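Local coordinates for protein lipocalin AI-4 (Rhodnius prolixus, PDB 5H9N) that binds cysteinyl leukotrienes such as leukotriene C4 inside its lipocalin barrel, probably sequestering them during blood feeding, at residues A[65-70]-A[81-86]. The protein carries 1 engineered substitution. Sequence-based numbering, arbitrary orientation.
Sequences VKCSGS and FQCTTT
The ring of Phe-81 lies over Gly-69, filling the hollow that the glycine leaves on the neighbouring strand. Gly-69 CA sits over one face, 3.8 Å from the ring centroid and 30° off the ring normal, a CH-pi contact. With CG anti to its own carbonyl carbon (chi1 -76°), the ring reaches across to the other strand, and Gly-69 CA comes closest to CD1, at 3.4 Å. The next bump on the same face is the disulfide: Cys-67 SG is bonded to Cys-83 SG at 2.0 Å, directly across a non-hydrogen-bonded antiparallel pair. Both sulfurs stand anti to their carbonyl carbons, and the bridge is twisted to a chi3 of 106°. Cys-67 CB meets Phe-81 CD1 obliquely at 3.9 Å, while Val-65 CG1 packs against Cys-83 CB at 3.8 Å on the far side of the bridge. Beyond it, Val-65 and Thr-85 run side by side, touching through their CG2 methyls. Lys-66, Ser-68, Gln-82 and Thr-84 occupy the other face. There the two hydrogen-bonded pairs, Lys-66 with Thr-84 and Ser-68 with Gln-82, each exchange two N-H...O=C bonds. Ser-68 and Gln-82 spend their polar ends on the adjoining strands, at Gln-55 and Thr-92. The segments thus form a disulfide-stapled part of the hairpin of strands 63-71 and 78-85 in the antiparallel lipocalin barrel, with Val-65 and Phe-81 touching the bound leukotriene C4. Leu-56 and Phe-58 of strand 55-60 flank this inner face on one side, and Phe-91 and Met-95 of strand 90-100 on the other.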
ATOM      1  N   VAL A  65      -7.184 -10.505  -7.137  1.00 17.59           N
ATOM      2  CA  VAL A  65      -7.979  -9.460  -6.525  1.00 16.28           C
ATOM      3  C   VAL A  65      -8.062  -8.269  -7.463  1.00 16.61           C
ATOM      4  O   VAL A  65      -7.062  -7.866  -8.052  1.00 18.33           O
ATOM      5  CB  VAL A  65      -7.371  -9.004  -5.182  1.00 14.90           C
ATOM      6  CG1 VAL A  65      -8.252  -7.951  -4.528  1.00 15.54           C
ATOM      7  CG2 VAL A  65      -7.185 -10.202  -4.267  1.00 17.81           C
ATOM      8  N   LYS A  66      -9.257  -7.707  -7.599  1.00 16.13           N
ATOM      9  CA  LYS A  66      -9.459  -6.526  -8.421  1.00 16.24           C
ATOM     10  C   LYS A  66     -10.028  -5.406  -7.572  1.00 15.27           C
ATOM     11  O   LYS A  66     -10.990  -5.612  -6.833  1.00 17.92           O
ATOM     12  CB  LYS A  66     -10.387  -6.854  -9.586  1.00 19.37           C
ATOM     13  CG  LYS A  66      -9.782  -7.864 -10.549  1.00 23.54           C
ATOM     14  CD  LYS A  66     -10.751  -8.238 -11.656  1.00 27.08           C
ATOM     15  CE  LYS A  66      -9.998  -8.755 -12.872  1.00 38.40           C
ATOM     16  NZ  LYS A  66      -8.851  -9.622 -12.491  1.00 45.39           N
ATOM     17  N   CYS A  67      -9.439  -4.220  -7.685  1.00 15.05           N
ATOM     18  CA  CYS A  67      -9.834  -3.087  -6.855  1.00 14.88           C
ATOM     19  C   CYS A  67     -10.118  -1.837  -7.664  1.00 14.20           C
ATOM     20  O   CYS A  67      -9.507  -1.596  -8.703  1.00 17.74           O
ATOM     21  CB  CYS A  67      -8.746  -2.757  -5.833  1.00 16.11           C
ATOM     22  SG  CYS A  67      -8.269  -4.098  -4.728  1.00 15.40           S
ATOM     23  N   SER A  68     -11.036  -1.027  -7.152  1.00 14.00           N
ATOM     24  CA  SER A  68     -11.350   0.258  -7.750  1.00 15.45           C
ATOM     25  C   SER A  68     -11.143   1.337  -6.690  1.00 14.86           C
ATOM     26  O   SER A  68     -11.737   1.273  -5.605  1.00 15.21           O
ATOM     27  CB  SER A  68     -12.782   0.260  -8.260  1.00 17.87           C
ATOM     28  OG  SER A  68     -13.145   1.517  -8.784  1.00 25.82           O
ATOM     29  N   GLY A  69     -10.315   2.338  -6.987  1.00 13.56           N
ATOM     30  CA  GLY A  69      -9.991   3.364  -6.008  1.00 12.43           C
ATOM     31  C   GLY A  69     -10.714   4.680  -6.178  1.00 13.46           C
ATOM     32  O   GLY A  69     -11.255   4.994  -7.242  1.00 15.35           O
ATOM     33  N   SER A  70     -10.711   5.457  -5.102  1.00 13.16           N
ATOM     34  CA  SER A  70     -11.235   6.809  -5.105  1.00 14.19           C
ATOM     35  C   SER A  70     -10.544   7.589  -3.996  1.00 12.63           C
ATOM     36  O   SER A  70     -10.098   7.015  -3.003  1.00 12.39           O
ATOM     37  CB  SER A  70     -12.752   6.812  -4.915  1.00 20.18           C
ATOM     38  OG  SER A  70     -13.114   6.109  -3.744  1.00 19.77           O
ATOM     39  N   PHE A  81     -10.026   1.823  -1.609  1.00 10.62           N
ATOM     40  CA  PHE A  81     -10.138   0.813  -2.649  1.00 12.63           C
ATOM     41  C   PHE A  81     -11.210  -0.194  -2.302  1.00 11.15           C
ATOM     42  O   PHE A  81     -11.192  -0.790  -1.217  1.00 12.15           O
ATOM     43  CB  PHE A  81      -8.792   0.121  -2.864  1.00 11.52           C
ATOM     44  CG  PHE A  81      -7.821   0.955  -3.631  1.00 11.85           C
ATOM     45  CD1 PHE A  81      -7.805   0.919  -5.008  1.00 13.98           C
ATOM     46  CD2 PHE A  81      -6.955   1.823  -2.979  1.00 12.45           C
ATOM     47  CE1 PHE A  81      -6.928   1.717  -5.733  1.00 13.94           C
ATOM     48  CE2 PHE A  81      -6.063   2.611  -3.706  1.00 12.72           C
ATOM     49  CZ  PHE A  81      -6.065   2.563  -5.082  1.00 13.99           C
ATOM     50  N   GLN A  82     -12.139  -0.367  -3.232  1.00 12.89           N
ATOM     51  CA  GLN A  82     -13.162  -1.381  -3.122  1.00 13.14           C
ATOM     52  C   GLN A  82     -12.706  -2.584  -3.919  1.00 12.83           C
ATOM     53  O   GLN A  82     -12.516  -2.487  -5.125  1.00 13.79           O
ATOM     54  CB  GLN A  82     -14.494  -0.855  -3.643  1.00 17.02           C
ATOM     55  CG  GLN A  82     -15.671  -1.749  -3.316  1.00 28.64           C
ATOM     56  CD  GLN A  82     -15.811  -1.975  -1.825  1.00 38.12           C
ATOM     57  OE1 GLN A  82     -15.590  -1.063  -1.026  1.00 31.89           O
ATOM     58  NE2 GLN A  82     -16.176  -3.195  -1.440  1.00 37.72           N
ATOM     59  N   CYS A  83     -12.519  -3.711  -3.243  1.00 13.32           N
ATOM     60  CA  CYS A  83     -11.879  -4.872  -3.851  1.00 13.57           C
ATOM     61  C   CYS A  83     -12.771  -6.102  -3.835  1.00 15.39           C
ATOM     62  O   CYS A  83     -13.568  -6.292  -2.920  1.00 15.97           O
ATOM     63  CB  CYS A  83     -10.563  -5.208  -3.138  1.00 14.14           C
ATOM     64  SG  CYS A  83      -9.351  -3.882  -3.002  1.00 14.13           S
ATOM     65  N   THR A  84     -12.613  -6.937  -4.854  1.00 14.32           N
ATOM     66  CA  THR A  84     -13.306  -8.216  -4.933  1.00 15.44           C
ATOM     67  C   THR A  84     -12.279  -9.290  -5.257  1.00 16.80           C
ATOM     68  O   THR A  84     -11.283  -9.022  -5.921  1.00 17.06           O
ATOM     69  CB  THR A  84     -14.424  -8.210  -5.992  1.00 20.34           C
ATOM     70  OG1 THR A  84     -13.876  -7.873  -7.271  1.00 21.90           O
ATOM     71  CG2 THR A  84     -15.505  -7.207  -5.625  1.00 22.16           C
ATOM     72  N   THR A  85     -12.506 -10.505  -4.775  1.00 17.28           N
ATOM     73  CA  THR A  85     -11.544 -11.578  -4.983  1.00 16.73           C
ATOM     74  C   THR A  85     -12.181 -12.720  -5.753  1.00 17.29           C
ATOM     75  O   THR A  85     -13.414 -12.866  -5.780  1.00 18.09           O
ATOM     76  CB  THR A  85     -10.998 -12.123  -3.653  1.00 17.74           C
ATOM     77  OG1 THR A  85     -11.948 -13.035  -3.089  1.00 21.48           O
ATOM     78  CG2 THR A  85     -10.718 -10.991  -2.666  1.00 18.95           C
ATOM     79  N   THR A  86     -11.353 -13.551  -6.370  1.00 17.88           N
ATOM     80  CA  THR A  86     -11.911 -14.623  -7.188  1.00 19.19           C
ATOM     81  C   THR A  86     -12.566 -15.725  -6.367  1.00 20.08           C
ATOM     82  O   THR A  86     -13.263 -16.556  -6.920  1.00 21.19           O
ATOM     83  CB  THR A  86     -10.864 -15.267  -8.108  1.00 24.04           C
ATOM     84  OG1 THR A  86      -9.720 -15.669  -7.345  1.00 24.73           O
ATOM     85  CG2 THR A  86     -10.447 -14.299  -9.198  1.00 23.64           C
TER